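Local coordinates for uncharacterized protein (PDB 4FR9) that is of unknown function but resembles beta-lactamase inhibitor proteins (BLIP-like) and belongs to a PepSY-like family built around an antiparallel sheet, at residues 64-69 with 93-98; 106-111 with 118-123; 58-63 with 98-103. One frame throughout, in Å; residues are numbered along the deposited sequence. Where two conformers were deposited one is given.

Interaction 1 (64-69 with 93-98); sequences ETELNS and DVVILE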
loop_
_atom_site.group_PDB
_atom_site.type_symbol
_atom_site.label_atom_id
_atom_site.label_comp_id
_atom_site.label_asym_id
_atom_site.label_seq_id
_atom_site.Cartn_x
_atom_site.Cartn_y
_atom_site.Cartn_z
ATOM N N GLU A 64 2.353 -2.036 1.083
ATOM C CA GLU A 64 2.016 -1.009 0.117
ATOM C C GLU A 64 3.221 -0.771 -0.777
ATOM O O GLU A 64 4.315 -0.503 -0.278
ATOM C CB GLU A 64 1.667 0.293 0.843
ATOM C CG GLU A 64 1.356 1.405 -0.118
ATOM C CD GLU A 64 0.881 2.685 0.527
ATOM O OE1 GLU A 64 0.392 2.665 1.681
ATOM O OE2 GLU A 64 0.927 3.744 -0.157
ATOM N N THR A 65 2.999 -0.869 -2.095
ATOM C CA THR A 65 4.036 -0.641 -3.095
ATOM C C THR A 65 3.697 0.591 -3.906
ATOM O O THR A 65 2.590 0.691 -4.452
ATOM C CB THR A 65 4.166 -1.843 -4.018
ATOM O OG1 THR A 65 4.492 -2.999 -3.235
ATOM C CG2 THR A 65 5.235 -1.612 -5.075
ATOM N N GLU A 66 4.641 1.513 -4.022
ATOM C CA GLU A 66 4.448 2.680 -4.840
ATOM C C GLU A 66 4.633 2.346 -6.335
ATOM O O GLU A 66 5.608 1.716 -6.714
ATOM C CB GLU A 66 5.429 3.764 -4.400
ATOM C CG GLU A 66 5.288 5.057 -5.128
ATOM C CD GLU A 66 3.948 5.688 -4.882
ATOM O OE1 GLU A 66 3.654 6.059 -3.719
ATOM O OE2 GLU A 66 3.181 5.798 -5.849
ATOM N N LEU A 67 3.658 2.743 -7.153
ATOM C CA LEU A 67 3.747 2.605 -8.610
ATOM C C LEU A 67 3.923 4.018 -9.205
ATOM O O LEU A 67 3.608 5.014 -8.596
ATOM C CB LEU A 67 2.503 1.909 -9.159
ATOM C CG LEU A 67 2.347 0.442 -8.749
ATOM C CD1 LEU A 67 1.089 -0.165 -9.405
ATOM C CD2 LEU A 67 3.595 -0.444 -8.980
ATOM N N ASN A 68 4.487 4.108 -10.389
ATOM C CA ASN A 68 4.899 5.468 -10.887
ATOM C C ASN A 68 3.702 6.198 -11.560
ATOM O O ASN A 68 3.596 7.434 -11.586
ATOM C CB ASN A 68 6.095 5.397 -11.868
ATOM C CG ASN A 68 7.355 4.757 -11.254
ATOM O OD1 ASN A 68 7.608 4.880 -10.046
ATOM N ND2 ASN A 68 8.159 4.090 -12.103
ATOM N N SER A 69 2.745 5.419 -12.051
ATOM C CA SER A 69 1.719 5.956 -12.956
ATOM C C SER A 69 0.713 4.865 -13.229
ATOM O O SER A 69 0.966 3.696 -12.946
ATOM C CB SER A 69 2.320 6.510 -14.243
ATOM O OG SER A 69 2.332 5.613 -15.329
ATOM N N ASP A 93 -1.759 9.642 -7.372
ATOM C CA ASP A 93 -0.877 8.557 -6.988
ATOM C C ASP A 93 -1.491 7.234 -7.386
ATOM O O ASP A 93 -2.686 7.131 -7.671
ATOM C CB ASP A 93 -0.548 8.537 -5.491
ATOM C CG ASP A 93 0.751 7.791 -5.180
ATOM O OD1 ASP A 93 1.466 7.369 -6.127
ATOM O OD2 ASP A 93 1.076 7.652 -3.978
ATOM N N VAL A 94 -0.622 6.239 -7.458
ATOM C CA VAL A 94 -0.979 4.872 -7.802
ATOM C C VAL A 94 -0.171 3.939 -6.925
ATOM O O VAL A 94 1.056 4.038 -6.919
ATOM C CB VAL A 94 -0.707 4.568 -9.285
ATOM C CG1 VAL A 94 -1.212 3.192 -9.613
ATOM C CG2 VAL A 94 -1.347 5.622 -10.208
ATOM N N VAL A 95 -0.837 3.053 -6.197
ATOM C CA VAL A 95 -0.156 2.097 -5.322
ATOM C C VAL A 95 -0.808 0.736 -5.432
ATOM O O VAL A 95 -1.948 0.614 -5.891
ATOM C CB VAL A 95 -0.082 2.560 -3.835
ATOM C CG1 VAL A 95 0.539 3.966 -3.712
ATOM C CG2 VAL A 95 -1.447 2.530 -3.186
ATOM N N ILE A 96 -0.107 -0.274 -4.940
ATOM C CA ILE A 96 -0.628 -1.610 -4.727
ATOM C C ILE A 96 -0.683 -1.889 -3.232
ATOM O O ILE A 96 0.281 -1.574 -2.521
ATOM C CB ILE A 96 0.248 -2.734 -5.284
ATOM C CG1 ILE A 96 0.806 -2.352 -6.646
ATOM C CG2 ILE A 96 -0.599 -4.044 -5.400
ATOM C CD1 ILE A 96 1.684 -3.433 -7.266
ATOM N N LEU A 97 -1.794 -2.445 -2.740
ATOM C CA LEU A 97 -1.926 -2.951 -1.389
ATOM C C LEU A 97 -2.097 -4.442 -1.458
ATOM O O LEU A 97 -2.947 -4.942 -2.181
ATOM C CB LEU A 97 -3.099 -2.298 -0.677
ATOM C CG LEU A 97 -3.049 -0.772 -0.559
ATOM C CD1 LEU A 97 -4.348 -0.201 0.017
ATOM C CD2 LEU A 97 -1.837 -0.295 0.218
ATOM N N GLU A 98 -1.255 -5.172 -0.718
ATOM C CA GLU A 98 -1.323 -6.601 -0.641
ATOM C C GLU A 98 -1.517 -7.038 0.795
ATOM O O GLU A 98 -0.969 -6.426 1.707
ATOM C CB GLU A 98 -0.056 -7.222 -1.208
ATOM C CG GLU A 98 0.107 -7.031 -2.700
ATOM C CD GLU A 98 1.422 -7.534 -3.193
ATOM O OE1 GLU A 98 2.423 -6.831 -2.990
ATOM O OE2 GLU A 98 1.431 -8.653 -3.767
HETATM O O HOH W 1 2.220 -4.163 -2.423
#
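Glu64 and Leu97 face each other across two antiparallel strands as a non-hydrogen-bonded pair, their side chains lying alongside one another and pointing the same way. The Glu64 chain can be followed atom by atom. CB lies 3.6 Å from Leu97 CD2, and CG keeps the same 3.6 Å from that methyl. CD and OE1 drift slightly farther from it, and at the tip OE2 turns toward the next residue on the same face, ending 3.6 Å from Val95 CG1. CG stands opposite the backbone N (chi1 178°) and the chain stays extended beyond it, which carries the carboxylate along the methyl groups instead of away from them. The acid thus uses its aliphatic part as a nonpolar strip, while its side chain also touches His140 of a loop.

Thr65 and Ile96, whose side chains share the other face, form a hydrogen-bonded pair, with Thr65 N to Ile96 O at 2.8 Å and Ile96 N to Thr65 O at 2.9 Å. Leu67 N also bonds to Val94 O. On this face Leu67 CB lies 4.0 Å from Val94 CG1, and in the conformer given Leu67 also crosses Ile96 obliquely. A water joins the side chains at the opposite end, 2.7 Å from Thr65 OG1 and 2.7 Å from Glu98 OE1, the latter as its acceptor.

The carboxylates of Glu66 and Asp93 lie nearly coplanar, but both residues are modelled in two conformers, so their very short approach is doubtful.

Glu64 and Glu66 bond on the other edge of strand 60-67 to Glu51 and Glu49, and strand 90-98 bonds through Asp93, Val95 and Leu97 to strand 105-112. The pair therefore occupies the interior of the antiparallel sheet, with Leu97 reaching on to Glu106 and Val108.

Interaction 2 (106-111 with 118-123); sequences EFVVTV and DLYFSE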
loop_
_atom_site.group_PDB
_atom_site.type_symbol
_atom_site.label_atom_id
_atom_site.label_comp_id
_atom_site.label_asym_id
_atom_site.label_seq_id
_atom_site.Cartn_x
_atom_site.Cartn_y
_atom_site.Cartn_z
ATOM N N GLU A 106 -5.144 -5.168 -3.919
ATOM C CA GLU A 106 -5.967 -3.991 -4.305
ATOM C C GLU A 106 -5.026 -3.030 -5.016
ATOM O O GLU A 106 -3.951 -2.742 -4.496
ATOM C CB GLU A 106 -6.525 -3.215 -3.090
ATOM C CG GLU A 106 -7.619 -3.947 -2.277
ATOM C CD GLU A 106 -7.853 -3.396 -0.890
ATOM O OE1 GLU A 106 -7.096 -2.532 -0.428
ATOM O OE2 GLU A 106 -8.821 -3.892 -0.264
ATOM N N PHE A 107 -5.422 -2.495 -6.150
ATOM C CA PHE A 107 -4.705 -1.396 -6.810
ATOM C C PHE A 107 -5.465 -0.118 -6.504
ATOM O O PHE A 107 -6.671 -0.045 -6.753
ATOM C CB PHE A 107 -4.656 -1.633 -8.306
ATOM C CG PHE A 107 -3.818 -2.790 -8.675
ATOM C CD1 PHE A 107 -2.436 -2.620 -8.868
ATOM C CD2 PHE A 107 -4.338 -4.046 -8.792
ATOM C CE1 PHE A 107 -1.635 -3.689 -9.159
ATOM C CE2 PHE A 107 -3.514 -5.140 -9.092
ATOM C CZ PHE A 107 -2.171 -4.942 -9.283
ATOM N N VAL A 108 -4.772 0.897 -5.990
ATOM C CA VAL A 108 -5.407 2.112 -5.540
ATOM C C VAL A 108 -4.931 3.262 -6.401
ATOM O O VAL A 108 -3.739 3.577 -6.422
ATOM C CB VAL A 108 -5.168 2.404 -4.059
ATOM C CG1 VAL A 108 -5.995 3.589 -3.643
ATOM C CG2 VAL A 108 -5.492 1.185 -3.187
ATOM N N VAL A 109 -5.871 3.875 -7.093
ATOM C CA VAL A 109 -5.610 5.048 -7.915
ATOM C C VAL A 109 -6.240 6.248 -7.206
ATOM O O VAL A 109 -7.451 6.251 -6.978
ATOM C CB VAL A 109 -6.185 4.904 -9.343
ATOM C CG1 VAL A 109 -5.840 6.146 -10.204
ATOM C CG2 VAL A 109 -5.675 3.660 -9.996
ATOM N N THR A 110 -5.421 7.231 -6.819
ATOM C CA THR A 110 -5.910 8.445 -6.187
ATOM C C THR A 110 -6.117 9.487 -7.254
ATOM O O THR A 110 -5.186 9.802 -7.989
ATOM C CB THR A 110 -4.922 8.986 -5.150
ATOM O OG1 THR A 110 -4.574 7.951 -4.234
ATOM C CG2 THR A 110 -5.482 10.195 -4.451
ATOM N N VAL A 111 -7.340 9.996 -7.354
ATOM C CA VAL A 111 -7.742 10.958 -8.357
ATOM C C VAL A 111 -8.319 12.204 -7.688
ATOM O O VAL A 111 -8.861 12.143 -6.590
ATOM C CB VAL A 111 -8.759 10.386 -9.368
ATOM C CG1 VAL A 111 -8.107 9.426 -10.333
ATOM C CG2 VAL A 111 -9.945 9.773 -8.671
ATOM N N ASP A 118 -9.870 7.896 -3.494
ATOM C CA ASP A 118 -9.067 6.685 -3.702
ATOM C C ASP A 118 -9.952 5.611 -4.293
ATOM O O ASP A 118 -10.954 5.216 -3.692
ATOM C CB ASP A 118 -8.516 6.156 -2.358
ATOM C CG ASP A 118 -7.242 6.845 -1.912
ATOM O OD1 ASP A 118 -6.667 7.627 -2.677
ATOM O OD2 ASP A 118 -6.819 6.560 -0.752
ATOM N N LEU A 119 -9.599 5.157 -5.479
ATOM C CA LEU A 119 -10.309 4.116 -6.202
ATOM C C LEU A 119 -9.551 2.827 -5.997
ATOM O O LEU A 119 -8.395 2.712 -6.358
ATOM C CB LEU A 119 -10.346 4.450 -7.690
ATOM C CG LEU A 119 -10.922 5.792 -8.090
ATOM C CD1 LEU A 119 -10.735 6.020 -9.584
ATOM C CD2 LEU A 119 -12.387 5.877 -7.682
ATOM N N TYR A 120 -10.229 1.839 -5.404
ATOM C CA TYR A 120 -9.645 0.536 -5.105
ATOM C C TYR A 120 -10.156 -0.459 -6.127
ATOM O O TYR A 120 -11.363 -0.708 -6.197
ATOM C CB TYR A 120 -10.025 0.020 -3.722
ATOM C CG TYR A 120 -9.470 0.774 -2.536
ATOM C CD1 TYR A 120 -9.826 2.068 -2.278
ATOM C CD2 TYR A 120 -8.594 0.141 -1.657
ATOM C CE1 TYR A 120 -9.326 2.755 -1.149
ATOM C CE2 TYR A 120 -8.086 0.804 -0.540
ATOM C CZ TYR A 120 -8.428 2.101 -0.319
ATOM O OH TYR A 120 -7.923 2.761 0.798
ATOM N N PHE A 121 -9.245 -1.048 -6.895
ATOM C CA PHE A 121 -9.578 -2.043 -7.916
ATOM C C PHE A 121 -9.029 -3.411 -7.553
ATOM O O PHE A 121 -7.909 -3.543 -7.079
ATOM C CB PHE A 121 -8.987 -1.645 -9.264
ATOM C CG PHE A 121 -9.574 -0.415 -9.867
ATOM C CD1 PHE A 121 -10.706 -0.486 -10.651
ATOM C CD2 PHE A 121 -8.958 0.808 -9.690
ATOM C CE1 PHE A 121 -11.245 0.647 -11.225
ATOM C CE2 PHE A 121 -9.483 1.944 -10.288
ATOM C CZ PHE A 121 -10.620 1.875 -11.045
ATOM N N SER A 122 -9.815 -4.438 -7.870
ATOM C CA SER A 122 -9.337 -5.793 -7.825
ATOM C C SER A 122 -8.378 -6.037 -8.985
ATOM O O SER A 122 -8.348 -5.290 -9.975
ATOM C CB SER A 122 -10.497 -6.776 -7.919
ATOM O OG SER A 122 -11.071 -6.685 -9.207
ATOM N N GLU A 123 -7.640 -7.144 -8.919
ATOM C CA GLU A 123 -6.717 -7.582 -9.988
ATOM C C GLU A 123 -7.415 -7.726 -11.315
ATOM O O GLU A 123 -6.839 -7.485 -12.369
ATOM C CB GLU A 123 -6.130 -8.955 -9.641
ATOM C CG GLU A 123 -5.134 -8.930 -8.534
ATOM C CD GLU A 123 -4.314 -10.208 -8.530
ATOM O OE1 GLU A 123 -4.899 -11.267 -8.863
ATOM O OE2 GLU A 123 -3.097 -10.134 -8.246
#
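Thr110 OG1 donates to Asp118 OD1 at 2.6 Å, the shortest polar bond between the two strands. The hydroxyl meets the syn side of the carboxylate oxygen but stands 33° out of the carboxylate plane. It is placed there because OG1 lies beside the backbone N (chi1 -52°), and the two side chains run alongside each other.

On the same face, Val108 and Tyr120 also lie side by side. Val108 CG2 sits over one face of the Tyr120 ring, 3.9 Å from its centroid and 24° off the ring normal, a CH-pi contact displaced toward the rim. In the conformer given, the carboxylate of Glu106 comes to the edge of this ring, nearly perpendicular to it; its oxygens also bind Tyr99 and Arg143.

The opposite face carries Phe107, Phe121, Val109 and Leu119. Phe107 CB and Phe121 CB are 4.4 Å apart, and Val111 CG2 packs 3.9 Å from Leu119 CD1. Val77 and Phe81 of helix 75-83 lie against this side.

Between the faces, Phe107 and Phe121 exchange two backbone bonds, as do Val109 and Leu119, with Leu119 N to Val109 O at 2.8 Å. The chemistry is therefore divided: a purely apolar face meets the helix, while the other mixes aromatic packing with acids, each of which has a hydrogen-bond donor.

Interaction 3 (58-63 with 98-103); sequences ANWLMT and EYPNEP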
loop_
_atom_site.group_PDB
_atom_site.type_symbol
_atom_site.label_atom_id
_atom_site.label_comp_id
_atom_site.label_asym_id
_atom_site.label_seq_id
_atom_site.Cartn_x
_atom_site.Cartn_y
_atom_site.Cartn_z
ATOM N N ALA A 58 5.101 -10.488 14.972
ATOM C CA ALA A 58 5.953 -10.617 13.794
ATOM C C ALA A 58 5.190 -11.236 12.621
ATOM O O ALA A 58 5.806 -11.782 11.732
ATOM C CB ALA A 58 7.262 -11.400 14.083
ATOM N N ASN A 59 3.873 -11.024 12.570
ATOM C CA ASN A 59 3.059 -11.504 11.479
ATOM C C ASN A 59 2.792 -10.389 10.486
ATOM O O ASN A 59 2.465 -9.278 10.862
ATOM C CB ASN A 59 1.776 -12.120 12.007
ATOM C CG ASN A 59 2.062 -13.452 12.767
ATOM O OD1 ASN A 59 3.053 -14.113 12.456
ATOM N ND2 ASN A 59 1.244 -13.790 13.729
ATOM N N TRP A 60 2.965 -10.727 9.228
ATOM C CA TRP A 60 2.809 -9.794 8.125
ATOM C C TRP A 60 1.337 -9.474 7.914
ATOM O O TRP A 60 0.502 -10.390 7.802
ATOM C CB TRP A 60 3.390 -10.382 6.838
ATOM C CG TRP A 60 3.112 -9.544 5.648
ATOM C CD1 TRP A 60 3.614 -8.310 5.371
ATOM C CD2 TRP A 60 2.241 -9.863 4.565
ATOM N NE1 TRP A 60 3.118 -7.824 4.172
ATOM C CE2 TRP A 60 2.265 -8.772 3.668
ATOM C CE3 TRP A 60 1.432 -10.966 4.255
ATOM C CZ2 TRP A 60 1.523 -8.764 2.484
ATOM C CZ3 TRP A 60 0.725 -10.942 3.075
ATOM C CH2 TRP A 60 0.743 -9.851 2.234
ATOM N N LEU A 61 1.012 -8.171 7.832
ATOM C CA LEU A 61 -0.351 -7.757 7.653
ATOM C C LEU A 61 -0.629 -7.005 6.357
ATOM O O LEU A 61 -1.782 -6.973 5.932
ATOM C CB LEU A 61 -0.803 -6.884 8.822
ATOM C CG LEU A 61 -0.769 -7.582 10.191
ATOM C CD1 LEU A 61 -1.255 -6.579 11.248
ATOM C CD2 LEU A 61 -1.571 -8.858 10.238
HETATM N N MSE A 62 0.357 -6.353 5.773
HETATM C CA MSE A 62 0.122 -5.571 4.555
HETATM C C MSE A 62 1.434 -5.125 3.963
HETATM O O MSE A 62 2.353 -4.804 4.680
HETATM C CB MSE A 62 -0.728 -4.337 4.872
HETATM C CG MSE A 62 -1.271 -3.647 3.587
HETATM SE SE MSE A 62 -2.422 -2.144 4.027
HETATM C CE MSE A 62 -1.084 -0.934 4.575
ATOM N N THR A 63 1.468 -5.017 2.633
ATOM C CA THR A 63 2.518 -4.297 1.933
ATOM C C THR A 63 1.877 -3.268 1.028
ATOM O O THR A 63 0.994 -3.631 0.233
ATOM C CB THR A 63 3.406 -5.250 1.107
ATOM O OG1 THR A 63 3.987 -6.201 2.013
ATOM C CG2 THR A 63 4.479 -4.517 0.351
ATOM N N GLU A 98 -1.255 -5.172 -0.718
ATOM C CA GLU A 98 -1.323 -6.601 -0.641
ATOM C C GLU A 98 -1.517 -7.038 0.795
ATOM O O GLU A 98 -0.969 -6.426 1.707
ATOM C CB GLU A 98 -0.056 -7.222 -1.208
ATOM C CG GLU A 98 0.107 -7.031 -2.700
ATOM C CD GLU A 98 1.422 -7.534 -3.193
ATOM O OE1 GLU A 98 2.423 -6.831 -2.990
ATOM O OE2 GLU A 98 1.431 -8.653 -3.767
ATOM N N TYR A 99 -2.309 -8.092 0.985
ATOM C CA TYR A 99 -2.752 -8.550 2.286
ATOM C C TYR A 99 -2.691 -10.063 2.373
ATOM O O TYR A 99 -2.736 -10.765 1.355
ATOM C CB TYR A 99 -4.202 -8.176 2.475
ATOM C CG TYR A 99 -4.533 -6.723 2.293
ATOM C CD1 TYR A 99 -4.896 -6.221 1.050
ATOM C CD2 TYR A 99 -4.522 -5.841 3.357
ATOM C CE1 TYR A 99 -5.239 -4.908 0.896
ATOM C CE2 TYR A 99 -4.866 -4.520 3.196
ATOM C CZ TYR A 99 -5.267 -4.054 1.970
ATOM O OH TYR A 99 -5.680 -2.756 1.813
ATOM N N PRO A 100 -2.693 -10.589 3.604
ATOM C CA PRO A 100 -2.720 -12.031 3.799
ATOM C C PRO A 100 -4.099 -12.696 3.661
ATOM O O PRO A 100 -4.192 -13.923 3.784
ATOM C CB PRO A 100 -2.188 -12.215 5.245
ATOM C CG PRO A 100 -2.554 -10.950 5.924
ATOM C CD PRO A 100 -2.399 -9.870 4.865
ATOM N N ASN A 101 -5.146 -11.911 3.493
ATOM C CA ASN A 101 -6.479 -12.428 3.282
ATOM C C ASN A 101 -7.106 -11.793 2.051
ATOM O O ASN A 101 -6.582 -10.855 1.469
ATOM C CB ASN A 101 -7.381 -12.220 4.523
ATOM C CG ASN A 101 -7.720 -10.766 4.809
ATOM O OD1 ASN A 101 -6.949 -9.879 4.527
ATOM N ND2 ASN A 101 -8.857 -10.542 5.501
ATOM N N GLU A 102 -8.230 -12.347 1.633
ATOM C CA GLU A 102 -8.874 -11.922 0.393
ATOM C C GLU A 102 -9.774 -10.710 0.567
ATOM O O GLU A 102 -10.461 -10.567 1.585
ATOM C CB GLU A 102 -9.698 -13.089 -0.194
ATOM C CG GLU A 102 -8.804 -14.194 -0.672
ATOM C CD GLU A 102 -7.854 -13.758 -1.764
ATOM O OE1 GLU A 102 -8.230 -12.916 -2.617
ATOM O OE2 GLU A 102 -6.718 -14.243 -1.735
ATOM N N PRO A 103 -9.849 -9.838 -0.462
ATOM C CA PRO A 103 -9.035 -9.863 -1.706
ATOM C C PRO A 103 -7.596 -9.509 -1.398
ATOM O O PRO A 103 -7.325 -8.516 -0.690
ATOM C CB PRO A 103 -9.647 -8.767 -2.581
ATOM C CG PRO A 103 -10.826 -8.251 -1.869
ATOM C CD PRO A 103 -10.845 -8.757 -0.462
HETATM O O HOH W 1 2.220 -4.163 -2.423
#
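Backbone bonding joins Thr63 and Glu98 as an antiparallel hydrogen-bonded pair, with Thr63 N to Glu98 O at 3.0 Å and Glu98 N to Thr63 O at 2.9 Å. Glu98 O is approached by a second donor of a weaker kind, since Met62 CA lies 3.2 Å from it in a CA-H...O contact.

Aromatic contacts follow beside this pair. Trp60 has CG opposite its backbone N (chi1 173°), which swings the indole across toward the loop. Its CH2 approaches Tyr99 C at 3.4 Å, so the indole lies by the Tyr99-Pro100 peptide. There Pro100 CD lies over one face of the six-membered ring, 4.2 Å from its centroid and 27° off the normal, a CH-pi contact. Met62, a selenomethionine here, runs alongside Tyr99, with SE 3.5 Å from Tyr99 CE2. This Met-aromatic contact is oblique, 52° off the ring normal. Arg143 makes a cation-pi contact with the Tyr99 ring.

Among polar bonds, Trp60 NE1 donates to Thr63 OG1 at 2.8 Å, holding the indole's orientation; that oxygen also bonds to Tyr24. A water shared with Glu98 OE1 approaches Thr63 O at 3.0 Å, though not all its acceptors can be served at once.

The arrangement is the end of an antiparallel strand pair in the BLIP-like, PepSY-like sheet, where strand 90-98 passes into a loop held by Trp60 and Met62 and by contact of Pro100 with Leu61 O.

After helix 14-19 and strands 39-41 and 52-54 the chain enters strand 60-67, whose first half belongs to interaction 3 and second half to interaction 1. After helix 75-83 it returns as strand 90-98, where interaction 1 closes the inner loop. Interaction 3 then closes the outer loop at residues 98-103, so interaction 1 is nested within it; the two share Glu98 and one water. Interaction 2 opens afterwards, in series, and closes the short hairpin between strands 105-112 and 118-121. Backbone bonds between Leu97 and Glu106 and between Val95 and Val108 connect interactions 1 and 2. Together the three tie four consecutive strands of one antiparallel sheet, with loop 98-103 connecting strand 90-98 to strand 105-112.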